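Local structure of GTPase-activating protein skywalker (Drosophila melanogaster, 6R82) at residues Val32-Glu38 against Arg177-Gly183; Ile26-Val32 against Gly183-Ile187. The protein acts as a GTPase-activating protein for Rab35, regulating the recycling and turnover of synaptic vesicle proteins by endosomal trafficking, with this chain forming its TLDc domain. One frame throughout, in Å; residues are numbered along the deposited sequence.

Contact 1: residues Val32-Glu38 against Arg177-Gly183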
ATOM      1  N   VAL A  32      11.584  -4.759  -7.411  1.00 33.61           N
ATOM      2  CA  VAL A  32      12.717  -3.884  -7.151  1.00 34.97           C
ATOM      3  C   VAL A  32      12.291  -2.894  -6.077  1.00 38.36           C
ATOM      4  O   VAL A  32      11.146  -2.421  -6.067  1.00 32.54           O
ATOM      5  CB  VAL A  32      13.195  -3.140  -8.422  1.00 39.22           C
ATOM      6  CG1 VAL A  32      13.717  -4.132  -9.497  1.00 40.15           C
ATOM      7  CG2 VAL A  32      12.080  -2.263  -9.005  1.00 34.57           C
ATOM      8  N   LEU A  33      13.209  -2.593  -5.175  1.00 37.60           N
ATOM      9  CA  LEU A  33      12.961  -1.677  -4.071  1.00 39.53           C
ATOM     10  C   LEU A  33      13.002  -0.240  -4.579  1.00 39.07           C
ATOM     11  O   LEU A  33      14.050   0.222  -5.042  1.00 36.61           O
ATOM     12  CB  LEU A  33      14.019  -1.889  -2.987  1.00 39.85           C
ATOM     13  CG  LEU A  33      13.920  -0.895  -1.831  1.00 42.29           C
ATOM     14  CD1 LEU A  33      12.689  -1.265  -0.999  1.00 38.83           C
ATOM     15  CD2 LEU A  33      15.205  -0.866  -0.992  1.00 43.68           C
ATOM     16  N   LEU A  34      11.870   0.472  -4.490  1.00 33.75           N
ATOM     17  CA  LEU A  34      11.804   1.867  -4.945  1.00 37.32           C
ATOM     18  C   LEU A  34      12.121   2.874  -3.843  1.00 39.98           C
ATOM     19  O   LEU A  34      12.664   3.950  -4.132  1.00 39.79           O
ATOM     20  CB  LEU A  34      10.408   2.199  -5.495  1.00 32.07           C
ATOM     21  CG  LEU A  34       9.836   1.228  -6.537  1.00 35.75           C
ATOM     22  CD1 LEU A  34       8.396   1.594  -6.883  1.00 32.00           C
ATOM     23  CD2 LEU A  34      10.721   1.232  -7.799  1.00 30.86           C
ATOM     24  N   TYR A  35      11.770   2.560  -2.598  1.00 37.41           N
ATOM     25  CA  TYR A  35      11.809   3.537  -1.517  1.00 39.55           C
ATOM     26  C   TYR A  35      11.859   2.790  -0.203  1.00 39.64           C
ATOM     27  O   TYR A  35      11.078   1.852   0.001  1.00 40.73           O
ATOM     28  CB  TYR A  35      10.572   4.455  -1.531  1.00 36.80           C
ATOM     29  CG  TYR A  35      10.583   5.511  -0.415  1.00 40.13           C
ATOM     30  CD1 TYR A  35      11.302   6.696  -0.560  1.00 43.67           C
ATOM     31  CD2 TYR A  35       9.896   5.308   0.775  1.00 40.00           C
ATOM     32  CE1 TYR A  35      11.328   7.651   0.443  1.00 45.89           C
ATOM     33  CE2 TYR A  35       9.916   6.262   1.785  1.00 44.21           C
ATOM     34  CZ  TYR A  35      10.632   7.426   1.607  1.00 45.99           C
ATOM     35  OH  TYR A  35      10.668   8.374   2.603  1.00 55.62           O
ATOM     36  N   THR A  36      12.754   3.217   0.689  1.00 40.47           N
ATOM     37  CA  THR A  36      12.755   2.719   2.056  1.00 45.54           C
ATOM     38  C   THR A  36      13.095   3.848   3.020  1.00 43.86           C
ATOM     39  O   THR A  36      14.021   4.630   2.782  1.00 45.28           O
ATOM     40  CB  THR A  36      13.742   1.561   2.257  1.00 47.80           C
ATOM     41  OG1 THR A  36      13.797   1.231   3.651  1.00 48.14           O
ATOM     42  CG2 THR A  36      15.126   1.956   1.796  1.00 48.74           C
ATOM     43  N   THR A  37      12.351   3.905   4.121  1.00 47.31           N
ATOM     44  CA  THR A  37      12.593   4.912   5.148  1.00 51.35           C
ATOM     45  C   THR A  37      13.932   4.711   5.843  1.00 53.87           C
ATOM     46  O   THR A  37      14.424   5.638   6.492  1.00 55.34           O
ATOM     47  CB  THR A  37      11.467   4.881   6.168  1.00 51.17           C
ATOM     48  OG1 THR A  37      11.292   3.534   6.624  1.00 54.10           O
ATOM     49  CG2 THR A  37      10.171   5.343   5.528  1.00 48.23           C
ATOM     50  N   GLU A  38      14.540   3.531   5.700  1.00 55.37           N
ATOM     51  CA  GLU A  38      15.862   3.291   6.260  1.00 59.76           C
ATOM     52  C   GLU A  38      16.970   4.016   5.501  1.00 59.48           C
ATOM     53  O   GLU A  38      18.054   4.204   6.064  1.00 60.70           O
ATOM     54  CB  GLU A  38      16.154   1.786   6.289  1.00 60.70           C
ATOM     55  CG  GLU A  38      15.505   1.028   7.458  1.00 67.10           C
ATOM     56  CD  GLU A  38      16.152  -0.338   7.707  1.00 78.36           C
ATOM     57  OE1 GLU A  38      16.992  -0.453   8.635  1.00 81.10           O
ATOM     58  OE2 GLU A  38      15.822  -1.295   6.969  1.00 76.82           O
ATOM     59  N   ARG A 177       8.185   1.822  12.006  1.00 56.06           N
ATOM     60  CA  ARG A 177       9.608   1.561  12.165  1.00 55.94           C
ATOM     61  C   ARG A 177      10.321   1.631  10.822  1.00 56.16           C
ATOM     62  O   ARG A 177      11.366   2.276  10.697  1.00 55.59           O
ATOM     63  CB  ARG A 177       9.834   0.199  12.818  1.00 57.73           C
ATOM     64  CG  ARG A 177      11.247   0.028  13.344  1.00 61.76           C
ATOM     65  CD  ARG A 177      11.604  -1.435  13.537  1.00 71.29           C
ATOM     66  NE  ARG A 177      10.613  -2.146  14.341  1.00 78.45           N
ATOM     67  CZ  ARG A 177      10.857  -3.281  14.995  1.00 81.73           C
ATOM     68  NH1 ARG A 177      12.067  -3.833  14.945  1.00 79.34           N
ATOM     69  NH2 ARG A 177       9.895  -3.863  15.701  1.00 81.50           N
ATOM     70  N   VAL A 178       9.770   0.975   9.805  1.00 57.52           N
ATOM     71  CA  VAL A 178      10.290   1.098   8.449  1.00 56.00           C
ATOM     72  C   VAL A 178       9.139   0.924   7.466  1.00 53.50           C
ATOM     73  O   VAL A 178       8.218   0.127   7.681  1.00 52.28           O
ATOM     74  CB  VAL A 178      11.450   0.108   8.194  1.00 58.74           C
ATOM     75  CG1 VAL A 178      11.042  -1.293   8.570  1.00 59.75           C
ATOM     76  CG2 VAL A 178      11.916   0.171   6.731  1.00 58.04           C
ATOM     77  N   LEU A 179       9.168   1.731   6.415  1.00 47.64           N
ATOM     78  CA  LEU A 179       8.258   1.589   5.293  1.00 52.51           C
ATOM     79  C   LEU A 179       9.069   1.270   4.045  1.00 45.86           C
ATOM     80  O   LEU A 179      10.122   1.872   3.815  1.00 44.33           O
ATOM     81  CB  LEU A 179       7.433   2.859   5.088  1.00 48.23           C
ATOM     82  CG  LEU A 179       6.524   2.764   3.864  1.00 53.44           C
ATOM     83  CD1 LEU A 179       5.101   3.018   4.264  1.00 53.40           C
ATOM     84  CD2 LEU A 179       6.971   3.761   2.823  1.00 49.53           C
ATOM     85  N   GLU A 180       8.577   0.311   3.258  1.00 45.11           N
ATOM     86  CA  GLU A 180       9.210  -0.103   2.014  1.00 45.49           C
ATOM     87  C   GLU A 180       8.184  -0.107   0.888  1.00 40.41           C
ATOM     88  O   GLU A 180       7.034  -0.505   1.091  1.00 41.77           O
ATOM     89  CB  GLU A 180       9.830  -1.505   2.149  1.00 48.64           C
ATOM     90  CG  GLU A 180      11.197  -1.504   2.844  1.00 51.81           C
ATOM     91  CD  GLU A 180      11.723  -2.912   3.158  1.00 63.26           C
ATOM     92  OE1 GLU A 180      10.986  -3.908   2.924  1.00 60.57           O
ATOM     93  OE2 GLU A 180      12.877  -3.008   3.650  1.00 59.29           O
ATOM     94  N   VAL A 181       8.609   0.336  -0.298  1.00 39.21           N
ATOM     95  CA  VAL A 181       7.789   0.285  -1.505  1.00 37.09           C
ATOM     96  C   VAL A 181       8.575  -0.433  -2.599  1.00 34.43           C
ATOM     97  O   VAL A 181       9.723  -0.076  -2.875  1.00 35.68           O
ATOM     98  CB  VAL A 181       7.367   1.688  -1.990  1.00 38.79           C
ATOM     99  CG1 VAL A 181       6.333   1.559  -3.122  1.00 35.48           C
ATOM    100  CG2 VAL A 181       6.792   2.501  -0.842  1.00 36.46           C
ATOM    101  N   TYR A 182       7.951  -1.432  -3.219  1.00 34.57           N
ATOM    102  CA  TYR A 182       8.529  -2.188  -4.322  1.00 37.11           C
ATOM    103  C   TYR A 182       7.776  -1.878  -5.605  1.00 35.08           C
ATOM    104  O   TYR A 182       6.558  -1.692  -5.583  1.00 35.60           O
ATOM    105  CB  TYR A 182       8.473  -3.705  -4.045  1.00 37.34           C
ATOM    106  CG  TYR A 182       9.350  -4.120  -2.883  1.00 41.25           C
ATOM    107  CD1 TYR A 182       8.869  -4.076  -1.575  1.00 46.12           C
ATOM    108  CD2 TYR A 182      10.660  -4.529  -3.088  1.00 41.70           C
ATOM    109  CE1 TYR A 182       9.678  -4.436  -0.498  1.00 47.65           C
ATOM    110  CE2 TYR A 182      11.477  -4.880  -2.019  1.00 49.50           C
ATOM    111  CZ  TYR A 182      10.975  -4.835  -0.727  1.00 52.72           C
ATOM    112  OH  TYR A 182      11.781  -5.193   0.334  1.00 59.46           O
ATOM    113  N   GLY A 183       8.511  -1.814  -6.717  1.00 35.42           N
ATOM    114  CA  GLY A 183       7.936  -1.851  -8.039  1.00 33.81           C
ATOM    115  C   GLY A 183       8.257  -3.157  -8.752  1.00 35.26           C
ATOM    116  O   GLY A 183       8.767  -4.112  -8.163  1.00 35.88           O
TER
HETATM  117  O   HOH W   1      14.448  -1.237   4.125  1.00 50.61           O

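Contact 2: residues Ile26-Val32 against Gly183-Ile187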
ATOM      1  N   ILE A  26       1.605 -10.525 -12.744  1.00 34.92           N
ATOM      2  CA  ILE A  26       2.656  -9.758 -12.086  1.00 35.46           C
ATOM      3  C   ILE A  26       3.750 -10.670 -11.539  1.00 38.38           C
ATOM      4  O   ILE A  26       4.909 -10.248 -11.417  1.00 34.88           O
ATOM      5  CB  ILE A  26       2.038  -8.885 -10.973  1.00 37.86           C
ATOM      6  CG1 ILE A  26       0.966  -7.958 -11.559  1.00 39.65           C
ATOM      7  CG2 ILE A  26       3.102  -8.039 -10.283  1.00 37.63           C
ATOM      8  CD1 ILE A  26       1.475  -7.109 -12.694  1.00 40.12           C
ATOM      9  N   THR A  27       3.411 -11.930 -11.198  1.00 38.43           N
ATOM     10  CA  THR A  27       4.386 -12.852 -10.613  1.00 38.25           C
ATOM     11  C   THR A  27       5.540 -13.181 -11.550  1.00 39.83           C
ATOM     12  O   THR A  27       6.546 -13.742 -11.091  1.00 39.17           O
ATOM     13  CB  THR A  27       3.708 -14.157 -10.190  1.00 40.24           C
ATOM     14  OG1 THR A  27       3.087 -14.760 -11.331  1.00 40.74           O
ATOM     15  CG2 THR A  27       2.659 -13.889  -9.137  1.00 40.34           C
ATOM     16  N   MET A  28       5.430 -12.853 -12.839  1.00 39.02           N
ATOM     17  CA  MET A  28       6.499 -13.119 -13.797  1.00 41.21           C
ATOM     18  C   MET A  28       7.494 -11.971 -13.913  1.00 42.58           C
ATOM     19  O   MET A  28       8.446 -12.077 -14.687  1.00 39.41           O
ATOM     20  CB  MET A  28       5.901 -13.427 -15.172  1.00 42.97           C
ATOM     21  CG  MET A  28       5.162 -14.773 -15.209  1.00 54.20           C
ATOM     22  SD  MET A  28       6.161 -16.172 -14.584  1.00 65.82           S
ATOM     23  CE  MET A  28       7.288 -16.434 -15.962  1.00 58.83           C
ATOM     24  N   TYR A  29       7.305 -10.888 -13.161  1.00 38.05           N
ATOM     25  CA  TYR A  29       8.194  -9.734 -13.188  1.00 38.60           C
ATOM     26  C   TYR A  29       9.137  -9.738 -11.978  1.00 39.21           C
ATOM     27  O   TYR A  29       8.956 -10.489 -11.012  1.00 40.88           O
ATOM     28  CB  TYR A  29       7.360  -8.438 -13.239  1.00 35.82           C
ATOM     29  CG  TYR A  29       6.617  -8.281 -14.549  1.00 36.94           C
ATOM     30  CD1 TYR A  29       7.219  -7.665 -15.633  1.00 44.26           C
ATOM     31  CD2 TYR A  29       5.323  -8.758 -14.706  1.00 39.34           C
ATOM     32  CE1 TYR A  29       6.561  -7.522 -16.841  1.00 47.76           C
ATOM     33  CE2 TYR A  29       4.650  -8.623 -15.911  1.00 44.78           C
ATOM     34  CZ  TYR A  29       5.281  -8.000 -16.975  1.00 48.22           C
ATOM     35  OH  TYR A  29       4.641  -7.843 -18.172  1.00 48.61           O
ATOM     36  N   GLN A  30      10.185  -8.878 -12.045  1.00 36.69           N
ATOM     37  CA  GLN A  30      11.165  -8.827 -10.963  1.00 36.41           C
ATOM     38  C   GLN A  30      10.824  -7.690 -10.013  1.00 39.40           C
ATOM     39  O   GLN A  30      10.638  -6.556 -10.467  1.00 37.03           O
ATOM     40  CB  GLN A  30      12.579  -8.633 -11.507  1.00 39.75           C
ATOM     41  CG  GLN A  30      13.098  -9.837 -12.332  1.00 52.86           C
ATOM     42  CD  GLN A  30      13.157 -11.144 -11.527  1.00 57.68           C
ATOM     43  OE1 GLN A  30      13.737 -11.193 -10.432  1.00 57.53           O
ATOM     44  NE2 GLN A  30      12.551 -12.210 -12.068  1.00 62.70           N
ATOM     45  N   PRO A  31      10.727  -7.939  -8.711  1.00 36.88           N
ATOM     46  CA  PRO A  31      10.428  -6.848  -7.779  1.00 35.74           C
ATOM     47  C   PRO A  31      11.701  -6.081  -7.462  1.00 38.72           C
ATOM     48  O   PRO A  31      12.775  -6.661  -7.309  1.00 39.59           O
ATOM     49  CB  PRO A  31       9.874  -7.576  -6.549  1.00 37.12           C
ATOM     50  CG  PRO A  31      10.617  -8.888  -6.554  1.00 40.48           C
ATOM     51  CD  PRO A  31      10.882  -9.235  -8.023  1.00 38.58           C
ATOM     52  N   VAL A  32      11.584  -4.759  -7.411  1.00 33.61           N
ATOM     53  CA  VAL A  32      12.717  -3.884  -7.151  1.00 34.97           C
ATOM     54  C   VAL A  32      12.291  -2.894  -6.077  1.00 38.36           C
ATOM     55  O   VAL A  32      11.146  -2.421  -6.067  1.00 32.54           O
ATOM     56  CB  VAL A  32      13.195  -3.140  -8.422  1.00 39.22           C
ATOM     57  CG1 VAL A  32      13.717  -4.132  -9.497  1.00 40.15           C
ATOM     58  CG2 VAL A  32      12.080  -2.263  -9.005  1.00 34.57           C
ATOM     59  N   GLY A 183       8.511  -1.814  -6.717  1.00 35.42           N
ATOM     60  CA  GLY A 183       7.936  -1.851  -8.039  1.00 33.81           C
ATOM     61  C   GLY A 183       8.257  -3.157  -8.752  1.00 35.26           C
ATOM     62  O   GLY A 183       8.767  -4.112  -8.163  1.00 35.88           O
ATOM     63  N   PHE A 184       7.954  -3.185 -10.050  1.00 32.98           N
ATOM     64  CA  PHE A 184       8.152  -4.395 -10.846  1.00 34.36           C
ATOM     65  C   PHE A 184       8.736  -4.030 -12.200  1.00 41.06           C
ATOM     66  O   PHE A 184       8.223  -3.133 -12.879  1.00 40.69           O
ATOM     67  CB  PHE A 184       6.832  -5.163 -11.023  1.00 35.83           C
ATOM     68  CG  PHE A 184       6.194  -5.560  -9.725  1.00 43.10           C
ATOM     69  CD1 PHE A 184       5.390  -4.664  -9.031  1.00 39.50           C
ATOM     70  CD2 PHE A 184       6.421  -6.817  -9.177  1.00 39.06           C
ATOM     71  CE1 PHE A 184       4.820  -5.012  -7.823  1.00 36.50           C
ATOM     72  CE2 PHE A 184       5.836  -7.176  -7.966  1.00 39.98           C
ATOM     73  CZ  PHE A 184       5.036  -6.268  -7.288  1.00 41.81           C
ATOM     74  N   VAL A 185       9.793  -4.734 -12.604  1.00 38.12           N
ATOM     75  CA  VAL A 185      10.447  -4.463 -13.875  1.00 40.32           C
ATOM     76  C   VAL A 185      10.462  -5.742 -14.703  1.00 42.89           C
ATOM     77  O   VAL A 185      10.353  -6.852 -14.180  1.00 35.01           O
ATOM     78  CB  VAL A 185      11.880  -3.899 -13.696  1.00 40.36           C
ATOM     79  CG1 VAL A 185      11.847  -2.524 -12.982  1.00 41.86           C
ATOM     80  CG2 VAL A 185      12.765  -4.873 -12.930  1.00 43.64           C
ATOM     81  N   GLY A 186      10.577  -5.568 -16.020  1.00 45.25           N
ATOM     82  CA  GLY A 186      10.808  -6.696 -16.905  1.00 48.73           C
ATOM     83  C   GLY A 186       9.902  -6.812 -18.113  1.00 50.00           C
ATOM     84  O   GLY A 186       9.668  -7.926 -18.596  1.00 50.99           O
ATOM     85  N   ILE A 187       9.404  -5.686 -18.622  1.00 45.86           N
ATOM     86  CA  ILE A 187       8.522  -5.673 -19.792  1.00 48.42           C
ATOM     87  C   ILE A 187       9.108  -6.438 -20.991  1.00 56.54           C
ATOM     88  O   ILE A 187      10.288  -6.271 -21.337  1.00 56.60           O
ATOM     89  CB  ILE A 187       8.201  -4.237 -20.230  1.00 51.78           C
ATOM     90  CG1 ILE A 187       7.235  -3.563 -19.264  1.00 50.15           C
ATOM     91  CG2 ILE A 187       7.585  -4.255 -21.605  1.00 55.05           C
ATOM     92  CD1 ILE A 187       7.166  -2.057 -19.494  1.00 49.51           C
TER

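Contact 1: residues Val32-Glu38 against Arg177-Gly183
Residues 32-36 pair antiparallel with the 177-183 segment of strand 173-185 in the antiparallel sheet of the TLDc domain, joining its first strand to its last, with a bulge midway. V32 and G183 exchange two backbone bonds. Further on, V181 O takes the N-H of L34 at 2.7 Å and, weakly, that of Y35. This is a classic beta bulge: L34 and Y35 together face V181, and the register slips by one. Y35 O then receives the N-H of V181. On the face of L33 and Y182, L33 CD1 sits over the Y182 ring, 4.2 Å from its centroid, in a CH-pi contact. On the face of Y35 and V181, the Y35 ring meets L179 at its edge, Y35 CD2 to L179 CD2 3.9 Å. Next to T36, T37 holds its hydroxyl between its own backbone N and carbonyl carbon (chi1 52°). There T37 OG1 accepts the N-H of L179 at 2.8 Å, nearly straight at 166°, while T37 N donates to L179 O. T36 OG1 accepts from E38 N in an ST turn and donates to a water, which in turn donates to E38 OE2. Helix 44-51 packs against Y35 and V181.

Contact 2: residues Ile26-Val32 against Gly183-Ile187
The outer end of the antiparallel pair formed by strands 30-36 and 173-185 lies here, where Q30 and V185 make the last hydrogen-bonded pair before the strands part. Q30 N donates to V185 O at 2.9 Å, and V185 N returns the bond to Q30 O; both donors lie in the plane of the carbonyl they meet. Between this pair and that of V32 and G183, P31 faces F184 at a non-hydrogen-bonded position. This pairing asks no N-H of P31, which has none. P31 CA lies 3.2 Å from G183 O, a CA-H...O contact.

On the face of P31 and F184, the turn before the strand folds over the phenylalanine. I26 CG2 stands 3.7 Å from the F184 ring centroid, 15° off the normal, a CH-pi contact. This methyl points at the ring because it is anti to the I26 backbone N. W19, L22 and P56 also touch F184. On the other face, V32 CG1 meets V185 CG2 at 3.6 Å.

Y29 lies alongside the C-terminal tail. Its CB packs 4.0 Å from F184 CB, and V185 O lies at the edge of the Y29 ring, 3.5 Å from Y29 CD1. Y29 CE1 reaches G186 O at 3.6 Å. An alanine here would keep the CB contact but is likely to leave the G186-I187 tail without the ring it rests against. At the G186 backbone angles (phi 130°) a side chain would press on the preceding carbonyl O, which favours glycine. The arrangement is the end of an antiparallel strand pair, with the turn that leads into strand 30-36 packed over one face.

In the fold
From the N terminus, the chain passes helices 5-11 and 13-18 and reaches the turn at I26, where contact 2 begins. It runs on through V32, which both contacts share, as they do G183, into contact 1. Helix 44-51 and all other strands follow before strand 173-185 comes back. Contact 1 closes its loop first, when 177-183 pairs with 32-38. Contact 2 closes a wider loop around it at the C terminus, so contact 1 is nested inside. The two are successive parts of one strand pairing, centres about 15 Å apart. Strand 173-185 also pairs with 57-63, tying the first strand to the rest. Contact 1 sits further into the domain; contact 2 lies at its surface.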